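Local coordinates for protein Fe(2+) transporter FeoB (Escherichia coli, PDB 3I8S) that carries ferrous iron across the inner membrane in a GTP-driven uptake system, its cytosolic N-terminal domain, described here, binding and slowly hydrolysing GTP, at residues 9-14 with 102-107; 34-39 with 74-79; 89-94 with 106-111; 190-195 with 202-207. One frame throughout, in Å; residues are numbered along the deposited sequence. Where two conformers were deposited one is given.

Interaction 1: residues 9-14 with 102-107; sequences IGNPNS and LYLTLQ
Leu104 lays its CD2 methyl over the backbone of Gly10, 3.7 Å from Gly10 CA, at the end of strand 4-10 where the chain enters the P-loop (Walker A motif) of this GTPase domain. Ile9, one residue earlier, reaches the leucine with its longer branch: Ile9 CG1 lies 3.9 Å from Leu104 CD2, and Ile9 CD1 4.1 Å from Leu104 CD1. With CG anti to the backbone N (chi1 -179°), Leu104 directs both methyls out from helix 98-111 to the strand end. Asn11 passes beside the leucine, pointing back the other way, and brings its OD1 to 3.8 Å from Leu104 CD2, a van der Waals approach of the amide oxygen to a methyl.

Residues 10-14 belong to the GTP-binding site, so this buried leucine backs the start of the phosphate-binding loop. Beyond the contact, Asn11 also packs on Tyr61. Gly10 suits its place because a CB would run into Ser14 OG. Past it the chain makes a type II beta turn from Asn11 to Ser14, closed by Ser14 OG, which donates to Asn11 O at 2.8 Å.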
# COMPACT_ATOMS: atom_id res chain seq x y z
N ILE A 9 -1.38 -4.48 -6.34
CA ILE A 9 -0.34 -4.71 -5.35
C ILE A 9 -0.93 -5.48 -4.17
O ILE A 9 -2.07 -5.22 -3.75
CB ILE A 9 0.27 -3.40 -4.81
CG1 ILE A 9 1.58 -3.76 -4.04
CG2 ILE A 9 -0.82 -2.57 -4.10
CD1 ILE A 9 2.54 -2.62 -3.71
N GLY A 10 -0.14 -6.42 -3.68
CA GLY A 10 -0.49 -7.18 -2.53
C GLY A 10 0.63 -8.07 -2.08
O GLY A 10 1.68 -8.12 -2.70
N ASN A 11 0.37 -8.83 -1.03
CA ASN A 11 1.34 -9.76 -0.52
C ASN A 11 1.44 -10.97 -1.48
O ASN A 11 0.58 -11.19 -2.32
CB ASN A 11 0.92 -10.27 0.86
CG ASN A 11 1.17 -9.23 2.01
OD1 ASN A 11 0.93 -8.02 1.88
ND2 ASN A 11 1.62 -9.72 3.09
N PRO A 12 2.50 -11.77 -1.32
CA PRO A 12 2.62 -13.01 -2.10
C PRO A 12 1.44 -13.91 -1.87
O PRO A 12 0.95 -13.99 -0.74
CB PRO A 12 3.89 -13.63 -1.56
CG PRO A 12 4.68 -12.49 -1.11
CD PRO A 12 3.67 -11.57 -0.46
N ASN A 13 0.97 -14.60 -2.91
CA ASN A 13 -0.14 -15.57 -2.73
C ASN A 13 -1.39 -14.99 -2.02
O ASN A 13 -1.98 -15.62 -1.14
CB ASN A 13 0.31 -16.84 -2.04
CG ASN A 13 -0.66 -17.95 -2.25
OD1 ASN A 13 -1.25 -18.05 -3.34
ND2 ASN A 13 -0.90 -18.76 -1.22
N SER A 14 -1.73 -13.78 -2.40
CA SER A 14 -2.87 -13.03 -1.84
C SER A 14 -4.10 -13.07 -2.73
O SER A 14 -5.13 -12.48 -2.38
CB SER A 14 -2.49 -11.59 -1.56
OG SER A 14 -2.13 -10.88 -2.73
N LEU A 102 -2.24 -6.08 6.27
CA LEU A 102 -2.48 -4.66 6.43
C LEU A 102 -1.17 -3.82 6.57
O LEU A 102 -1.22 -2.59 6.52
CB LEU A 102 -3.43 -4.38 7.60
CG LEU A 102 -4.93 -4.60 7.29
CD1 LEU A 102 -5.76 -4.36 8.62
CD2 LEU A 102 -5.41 -3.72 6.14
N TYR A 103 -0.04 -4.46 6.82
CA TYR A 103 1.21 -3.67 6.94
C TYR A 103 1.45 -2.91 5.62
O TYR A 103 1.68 -1.70 5.59
CB TYR A 103 2.37 -4.53 7.33
CG TYR A 103 3.57 -3.71 7.74
CD1 TYR A 103 3.67 -3.21 9.02
CD2 TYR A 103 4.58 -3.39 6.81
CE1 TYR A 103 4.74 -2.43 9.40
CE2 TYR A 103 5.67 -2.62 7.19
CZ TYR A 103 5.73 -2.13 8.49
OH TYR A 103 6.79 -1.38 8.89
N LEU A 104 1.38 -3.64 4.52
CA LEU A 104 1.49 -3.04 3.19
C LEU A 104 0.42 -1.96 2.94
O LEU A 104 0.71 -0.87 2.54
CB LEU A 104 1.36 -4.12 2.12
CG LEU A 104 1.48 -3.64 0.66
CD1 LEU A 104 2.80 -2.90 0.35
CD2 LEU A 104 1.33 -4.90 -0.29
N THR A 105 -0.83 -2.29 3.20
CA THR A 105 -1.91 -1.35 3.06
C THR A 105 -1.63 0.00 3.76
O THR A 105 -1.80 1.08 3.16
CB THR A 105 -3.22 -1.94 3.61
OG1 THR A 105 -3.38 -3.32 3.19
CG2 THR A 105 -4.38 -1.08 3.12
N LEU A 106 -1.20 -0.06 5.00
CA LEU A 106 -0.91 1.16 5.76
C LEU A 106 0.19 1.96 5.10
O LEU A 106 0.14 3.16 5.09
CB LEU A 106 -0.62 0.91 7.21
CG LEU A 106 -1.85 1.12 8.12
CD1 LEU A 106 -3.04 0.33 7.67
CD2 LEU A 106 -1.49 0.83 9.62
N GLN A 107 1.21 1.29 4.54
CA GLN A 107 2.27 2.01 3.84
C GLN A 107 1.71 2.77 2.64
O GLN A 107 2.08 3.92 2.42
CB GLN A 107 3.40 1.07 3.39
CG GLN A 107 4.11 0.36 4.55
CD GLN A 107 5.64 0.51 4.51
OE1 GLN A 107 6.35 -0.25 3.83
NE2 GLN A 107 6.16 1.50 5.24

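Interaction 2: residues 34-39 with 74-79; sequences AGVTVE and EQIACH
Ile76 pushes the CD1 end of its side chain from helix 72-83 against Val36 and Val38 of the loop 34-39, which corresponds to the first switch region of the P-loop GTPase fold and is predicted to bind GTP. Both valines meet the isoleucine tip to tip. Val38 makes the closer fit: Ile76 CD1 sits over the end of the valine, about equally far from its branch point and both methyls, at 3.7 Å from Val38 CB, 3.7 Å from Val38 CG2 and 3.9 Å from Val38 CG1. Val36 offers one methyl, Val36 CG2, at 4.1 Å from Ile76 CD1.

The torsions account for this convergence. Ile76 has CG1 anti to its carbonyl carbon (chi1 -70°), and its second torsion of 161° stretches the branch outward, so that CD1 is the atom that reaches the loop. Val38 places CG1 anti to the backbone N (chi1 174°) and CG2 anti to the carbonyl carbon, so that both methyls flank the incoming CD1. In Val36 it is CG2 alone that does the touching.

Leu72, at the start of the helix, touches both valines as well, while Ile76 also packs on Trp33 and on Pro58, the latter in another predicted GTP-binding loop. The contact is thus a small, partly exposed apolar patch joining the first switch loop to the helix that follows the Asp56 to Gly59 loop, and it rests on a single isoleucine methyl, Ile76 CD1, touching both Val36 CG2 and the branch point Val38 CB.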
# COMPACT_ATOMS: atom_id res chain seq x y z
N ALA A 34 12.42 -2.74 -16.15
CA ALA A 34 13.65 -2.17 -16.74
C ALA A 34 14.86 -2.45 -15.87
O ALA A 34 14.84 -2.17 -14.67
CB ALA A 34 13.50 -0.65 -16.94
N GLY A 35 15.88 -3.03 -16.49
CA GLY A 35 17.19 -3.23 -15.88
C GLY A 35 17.35 -4.47 -15.02
O GLY A 35 18.43 -4.69 -14.46
N VAL A 36 16.29 -5.27 -14.90
CA VAL A 36 16.33 -6.49 -14.11
C VAL A 36 15.60 -7.62 -14.84
O VAL A 36 14.94 -7.40 -15.85
CB VAL A 36 15.73 -6.28 -12.71
CG1 VAL A 36 16.49 -5.20 -11.96
CG2 VAL A 36 14.20 -5.93 -12.80
N THR A 37 15.72 -8.84 -14.32
CA THR A 37 15.15 -9.99 -14.99
C THR A 37 13.71 -10.31 -14.51
O THR A 37 13.06 -11.22 -15.05
CB THR A 37 16.15 -11.21 -14.89
OG1 THR A 37 16.43 -11.49 -13.51
CG2 THR A 37 17.43 -10.87 -15.61
N VAL A 38 13.19 -9.53 -13.57
CA VAL A 38 11.92 -9.81 -12.94
C VAL A 38 10.84 -9.49 -13.98
O VAL A 38 10.92 -8.46 -14.65
CB VAL A 38 11.68 -8.96 -11.64
CG1 VAL A 38 10.26 -9.17 -11.08
CG2 VAL A 38 12.78 -9.26 -10.58
N GLU A 39 9.88 -10.40 -14.14
CA GLU A 39 8.77 -10.23 -15.10
C GLU A 39 7.86 -9.06 -14.74
O GLU A 39 7.50 -8.85 -13.56
CB GLU A 39 7.95 -11.51 -15.17
CG GLU A 39 6.61 -11.42 -15.88
CD GLU A 39 5.63 -12.48 -15.39
OE1 GLU A 39 5.53 -13.50 -16.11
OE2 GLU A 39 5.02 -12.31 -14.29
N GLU A 74 10.13 -6.19 -3.68
CA GLU A 74 9.78 -5.04 -2.85
C GLU A 74 10.27 -3.66 -3.34
O GLU A 74 9.54 -2.63 -3.26
CB GLU A 74 10.30 -5.32 -1.44
CG GLU A 74 10.14 -4.25 -0.39
CD GLU A 74 11.01 -3.05 -0.61
OE1 GLU A 74 12.25 -3.21 -0.61
OE2 GLU A 74 10.47 -1.92 -0.74
N GLN A 75 11.50 -3.60 -3.82
CA GLN A 75 12.00 -2.32 -4.36
C GLN A 75 11.30 -1.94 -5.66
O GLN A 75 11.01 -0.77 -5.91
CB GLN A 75 13.49 -2.40 -4.55
CG GLN A 75 14.15 -2.55 -3.20
CD GLN A 75 15.61 -2.59 -3.23
OE1 GLN A 75 16.26 -2.89 -4.24
NE2 GLN A 75 16.19 -2.31 -2.05
N ILE A 76 11.01 -2.95 -6.46
CA ILE A 76 10.26 -2.73 -7.71
C ILE A 76 8.88 -2.13 -7.46
O ILE A 76 8.45 -1.15 -8.11
CB ILE A 76 10.17 -4.04 -8.54
CG1 ILE A 76 11.53 -4.41 -9.08
CG2 ILE A 76 9.11 -3.91 -9.65
CD1 ILE A 76 11.72 -5.89 -9.53
N ALA A 77 8.18 -2.72 -6.49
CA ALA A 77 6.89 -2.26 -6.09
C ALA A 77 6.99 -0.82 -5.60
O ALA A 77 6.25 0.04 -6.07
CB ALA A 77 6.33 -3.17 -4.98
N CYS A 78 7.88 -0.55 -4.66
CA CYS A 78 8.08 0.78 -4.14
C CYS A 78 8.44 1.83 -5.23
O CYS A 78 7.91 2.92 -5.27
CB CYS A 78 9.20 0.71 -3.11
SG CYS A 78 9.44 2.22 -2.23
N HIS A 79 9.34 1.46 -6.11
CA HIS A 79 9.79 2.38 -7.13
C HIS A 79 8.61 2.73 -8.05
O HIS A 79 8.41 3.89 -8.39
CB HIS A 79 10.91 1.71 -7.91
CG HIS A 79 11.34 2.48 -9.11
ND1 HIS A 79 10.79 2.28 -10.35
CD2 HIS A 79 12.22 3.49 -9.25
CE1 HIS A 79 11.35 3.10 -11.22
NE2 HIS A 79 12.22 3.85 -10.57

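Interaction 3: residues 89-94 with 106-111; sequences LINVVD and LQLLEL
Leu89 on strand 88-94 and Leu108 on helix 98-111 mark the nearest approach of the two backbones, their CA atoms 8.6 Å apart, and both side chains leave the main chain toward the gap between helix and sheet. The leucines meet by their methyls, Leu89 CD1 lying 3.6 Å from Leu108 CD2 and 4.1 Å from Leu108 CD1. Two residues along the strand, Asn91 extends from the same side, with CG anti to the backbone N (chi1 176°), and packs its CB and CG, each 3.9 Å away, on Leu108 CD1. Leu108 therefore divides its branches, CD2 turned to Leu89 and CD1 shared with Asn91.

Strand, helix and the following strand 115-120 form a beta-alpha-beta crossover of the P-loop GTPase fold, and the contact seats the helix on the sheet that the chain has just left. Leu108 spans more than one strand: beyond Leu89 and Asn91 it touches Ile9 of strand 4-10 and Cys115 of strand 115-120, the neighbours of strand 88-94 in the sheet. Its CG stands anti to the carbonyl carbon (chi1 -57°), which carries CD1 and CD2 out from the helix to these strands.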
# COMPACT_ATOMS: atom_id res chain seq x y z
N LEU A 89 -4.32 2.64 -7.03
CA LEU A 89 -3.85 1.30 -6.74
C LEU A 89 -5.03 0.46 -6.28
O LEU A 89 -5.95 0.97 -5.61
CB LEU A 89 -2.85 1.34 -5.60
CG LEU A 89 -1.62 2.16 -5.78
CD1 LEU A 89 -0.83 2.06 -4.45
CD2 LEU A 89 -0.88 1.61 -6.98
N ILE A 90 -5.03 -0.81 -6.66
CA ILE A 90 -5.94 -1.80 -6.08
C ILE A 90 -5.05 -2.67 -5.26
O ILE A 90 -4.09 -3.30 -5.77
CB ILE A 90 -6.72 -2.64 -7.12
CG1 ILE A 90 -7.66 -1.71 -7.90
CG2 ILE A 90 -7.52 -3.79 -6.41
CD1 ILE A 90 -8.27 -2.35 -9.08
N ASN A 91 -5.33 -2.66 -3.96
CA ASN A 91 -4.57 -3.41 -2.99
C ASN A 91 -5.31 -4.66 -2.63
O ASN A 91 -6.34 -4.58 -1.98
CB ASN A 91 -4.29 -2.53 -1.77
CG ASN A 91 -3.57 -3.27 -0.63
OD1 ASN A 91 -2.77 -4.23 -0.82
ND2 ASN A 91 -3.84 -2.79 0.56
N VAL A 92 -4.81 -5.79 -3.10
CA VAL A 92 -5.44 -7.11 -2.85
C VAL A 92 -5.04 -7.61 -1.49
O VAL A 92 -3.85 -7.79 -1.22
CB VAL A 92 -5.12 -8.10 -3.96
CG1 VAL A 92 -5.92 -9.36 -3.72
CG2 VAL A 92 -5.44 -7.47 -5.33
N VAL A 93 -6.02 -7.78 -0.60
CA VAL A 93 -5.79 -8.10 0.80
C VAL A 93 -6.44 -9.41 1.14
O VAL A 93 -7.61 -9.61 0.92
CB VAL A 93 -6.32 -6.97 1.74
CG1 VAL A 93 -6.36 -7.44 3.25
CG2 VAL A 93 -5.49 -5.69 1.51
N ASP A 94 -5.63 -10.35 1.61
CA ASP A 94 -6.07 -11.67 2.08
C ASP A 94 -6.83 -11.58 3.43
O ASP A 94 -6.21 -11.42 4.46
CB ASP A 94 -4.83 -12.58 2.20
CG ASP A 94 -5.12 -13.98 2.74
OD1 ASP A 94 -6.31 -14.34 2.98
OD2 ASP A 94 -4.15 -14.80 2.93
N LEU A 106 -1.20 -0.06 5.00
CA LEU A 106 -0.91 1.16 5.76
C LEU A 106 0.19 1.96 5.10
O LEU A 106 0.14 3.16 5.09
CB LEU A 106 -0.62 0.91 7.21
CG LEU A 106 -1.85 1.12 8.12
CD1 LEU A 106 -3.04 0.33 7.67
CD2 LEU A 106 -1.49 0.83 9.62
N GLN A 107 1.21 1.29 4.54
CA GLN A 107 2.27 2.01 3.84
C GLN A 107 1.71 2.77 2.64
O GLN A 107 2.08 3.92 2.42
CB GLN A 107 3.40 1.07 3.39
CG GLN A 107 4.11 0.36 4.55
CD GLN A 107 5.64 0.51 4.51
OE1 GLN A 107 6.35 -0.25 3.83
NE2 GLN A 107 6.16 1.50 5.24
N LEU A 108 0.85 2.13 1.86
CA LEU A 108 0.22 2.75 0.69
C LEU A 108 -0.59 3.96 1.10
O LEU A 108 -0.49 5.00 0.48
CB LEU A 108 -0.69 1.80 -0.07
CG LEU A 108 -0.04 0.53 -0.55
CD1 LEU A 108 -1.12 -0.32 -1.11
CD2 LEU A 108 1.04 0.89 -1.56
N LEU A 109 -1.36 3.81 2.17
CA LEU A 109 -2.24 4.89 2.65
C LEU A 109 -1.42 6.08 3.18
O LEU A 109 -1.78 7.25 2.98
CB LEU A 109 -3.17 4.31 3.73
CG LEU A 109 -4.19 3.29 3.21
CD1 LEU A 109 -4.96 2.63 4.38
CD2 LEU A 109 -5.12 3.95 2.23
N GLU A 110 -0.31 5.79 3.85
CA GLU A 110 0.58 6.84 4.34
C GLU A 110 1.25 7.65 3.21
O GLU A 110 1.54 8.84 3.38
CB GLU A 110 1.64 6.27 5.25
CG GLU A 110 1.15 5.82 6.56
CD GLU A 110 2.26 5.70 7.56
OE1 GLU A 110 3.19 4.87 7.36
OE2 GLU A 110 2.24 6.48 8.51
N LEU A 111 1.47 7.00 2.06
CA LEU A 111 1.98 7.70 0.87
C LEU A 111 0.90 8.56 0.23
O LEU A 111 1.17 9.50 -0.55
CB LEU A 111 2.51 6.68 -0.16
CG LEU A 111 3.90 6.18 0.19
CD1 LEU A 111 4.21 4.90 -0.62
CD2 LEU A 111 4.90 7.31 -0.08

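Interaction 4: residues 190-195 with 202-207; sequences KVMPSD and RWLGLQ
Met192 spans the gap to helix 198-210 with an extended side chain, and van der Waals contacts carry its meeting with residues 202-207. The sulfur passes across the base of Leu204 at an angle, with Met192 SD 4.0 Å from Leu204 CB and 4.2 Å from Leu204 CD1. Beyond it the terminal methyl comes down on the helix backbone: Met192 CE is 3.5 Å from Gly205 N and 3.7 Å from Gly205 CA, a close approach to main chain where no side chain intervenes. CG is set anti to the carbonyl carbon (chi1 -60°), and two further torsions near 180° carry CE out to the helix.

Both segments belong to the helical domain of the cytosolic part of FeoB, and the methionine, just past helix 179-191, packs the connection between two consecutive helices back onto the second of them. Around it Met192 also touches Ala219 and Ala222, and Leu204 continues the apolar patch onto Tyr218 of helix 213-218. Replacing Met192 by an alanine here would probably leave Gly205 and the CB of Leu204 without their covering group and open a gap between the loop and the helix.

Polar and aromatic interactions lie to the sides. Arg202 NE forms a salt bridge with Asp186 OD2, tying helix 198-210 to helix 179-191. Within the helix, Gln207 CG lies 3.5 Å above the ring plane of Trp203, offset toward its rim, while the Gln207 amide oxygen takes a hydrogen bond from Arg248.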
# COMPACT_ATOMS: atom_id res chain seq x y z
N LYS A 190 11.47 18.80 4.41
CA LYS A 190 11.64 20.20 3.97
C LYS A 190 12.80 20.40 3.00
O LYS A 190 12.74 21.28 2.12
CB LYS A 190 11.87 21.11 5.16
CG LYS A 190 10.76 21.14 6.19
CD LYS A 190 11.10 22.13 7.32
CE LYS A 190 10.59 21.69 8.71
NZ LYS A 190 11.40 22.37 9.81
N VAL A 191 13.83 19.58 3.18
CA VAL A 191 15.08 19.63 2.40
C VAL A 191 15.03 18.85 1.07
O VAL A 191 15.84 19.09 0.19
CB VAL A 191 16.23 19.05 3.26
CG1 VAL A 191 17.43 18.71 2.43
CG2 VAL A 191 16.55 20.01 4.40
N MET A 192 14.10 17.91 0.95
CA MET A 192 14.03 16.99 -0.19
C MET A 192 13.58 17.73 -1.47
O MET A 192 13.12 18.88 -1.39
CB MET A 192 13.07 15.86 0.11
CG MET A 192 13.46 15.02 1.32
SD MET A 192 12.35 13.60 1.51
CE MET A 192 12.79 13.05 3.15
N PRO A 193 13.77 17.11 -2.66
CA PRO A 193 13.26 17.67 -3.94
C PRO A 193 11.81 18.18 -3.91
O PRO A 193 10.88 17.43 -3.58
CB PRO A 193 13.45 16.51 -4.93
CG PRO A 193 14.73 15.89 -4.47
CD PRO A 193 14.57 15.90 -2.91
N SER A 194 11.64 19.45 -4.28
CA SER A 194 10.39 20.17 -4.01
C SER A 194 9.21 19.63 -4.79
O SER A 194 8.06 19.76 -4.35
CB SER A 194 10.55 21.69 -4.27
OG SER A 194 11.32 21.94 -5.43
N ASP A 195 9.50 18.98 -5.91
CA ASP A 195 8.46 18.49 -6.80
C ASP A 195 7.80 17.19 -6.31
O ASP A 195 6.72 16.82 -6.80
CB ASP A 195 8.95 18.43 -8.27
CG ASP A 195 9.98 17.31 -8.53
OD1 ASP A 195 10.76 16.94 -7.62
OD2 ASP A 195 10.02 16.83 -9.69
N ARG A 202 7.32 13.32 3.53
CA ARG A 202 7.22 12.97 4.92
C ARG A 202 7.36 11.45 5.19
O ARG A 202 7.97 11.02 6.16
CB ARG A 202 5.93 13.51 5.49
CG ARG A 202 5.97 15.03 5.56
CD ARG A 202 4.67 15.57 6.14
NE ARG A 202 4.80 16.99 6.47
CZ ARG A 202 3.78 17.77 6.81
NH1 ARG A 202 2.54 17.30 6.80
NH2 ARG A 202 3.98 19.04 7.13
N TRP A 203 6.76 10.66 4.32
CA TRP A 203 6.87 9.20 4.38
C TRP A 203 8.34 8.81 4.18
O TRP A 203 8.86 7.98 4.91
CB TRP A 203 6.03 8.59 3.29
CG TRP A 203 5.99 7.11 3.31
CD1 TRP A 203 5.19 6.31 4.09
CD2 TRP A 203 6.80 6.22 2.53
NE1 TRP A 203 5.45 4.97 3.83
CE2 TRP A 203 6.43 4.89 2.88
CE3 TRP A 203 7.83 6.40 1.58
CZ2 TRP A 203 7.03 3.77 2.29
CZ3 TRP A 203 8.41 5.28 1.02
CH2 TRP A 203 8.00 3.99 1.37
N LEU A 204 8.97 9.38 3.18
CA LEU A 204 10.39 9.14 2.95
C LEU A 204 11.25 9.49 4.18
O LEU A 204 12.17 8.75 4.51
CB LEU A 204 10.87 9.88 1.72
CG LEU A 204 10.45 9.35 0.36
CD1 LEU A 204 10.80 10.39 -0.71
CD2 LEU A 204 11.02 7.95 0.01
N GLY A 205 10.96 10.62 4.81
CA GLY A 205 11.64 11.01 6.04
C GLY A 205 11.58 9.93 7.10
O GLY A 205 12.62 9.58 7.72
N LEU A 206 10.38 9.40 7.33
CA LEU A 206 10.17 8.35 8.35
C LEU A 206 10.87 7.05 7.94
O LEU A 206 11.48 6.39 8.76
CB LEU A 206 8.67 8.11 8.56
CG LEU A 206 7.94 8.90 9.63
CD1 LEU A 206 6.56 8.30 9.84
CD2 LEU A 206 8.72 8.94 10.96
N GLN A 207 10.83 6.71 6.64
CA GLN A 207 11.53 5.53 6.17
C GLN A 207 13.02 5.65 6.42
O GLN A 207 13.68 4.67 6.81
CB GLN A 207 11.25 5.27 4.69
CG GLN A 207 9.80 4.94 4.44
CD GLN A 207 9.47 3.60 5.02
OE1 GLN A 207 8.62 3.49 5.89
NE2 GLN A 207 10.16 2.56 4.53

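How the interactions relate
Interactions 1 to 3 lie in the GTPase domain and interaction 4 in the helical domain. Along the chain, interaction 2 is nested inside the loop closed by interaction 1, interaction 3 ends on the same helix as interaction 1, and interaction 4 follows in series. Interactions 1 and 3, with centres about 6 Å apart, seat helix 98-111 on neighbouring strands 4-10 and 88-94 of the sheet. Interactions 1 and 2 have centres about 16 Å apart and touch where Ile9 packs on Ala77. Interaction 4 has its centre about 20 to 23 Å from theirs, yet Trp203 on its helix packs on Leu111 and Glu110, so helix 98-111 links nucleotide-binding loop, sheet and helical domain.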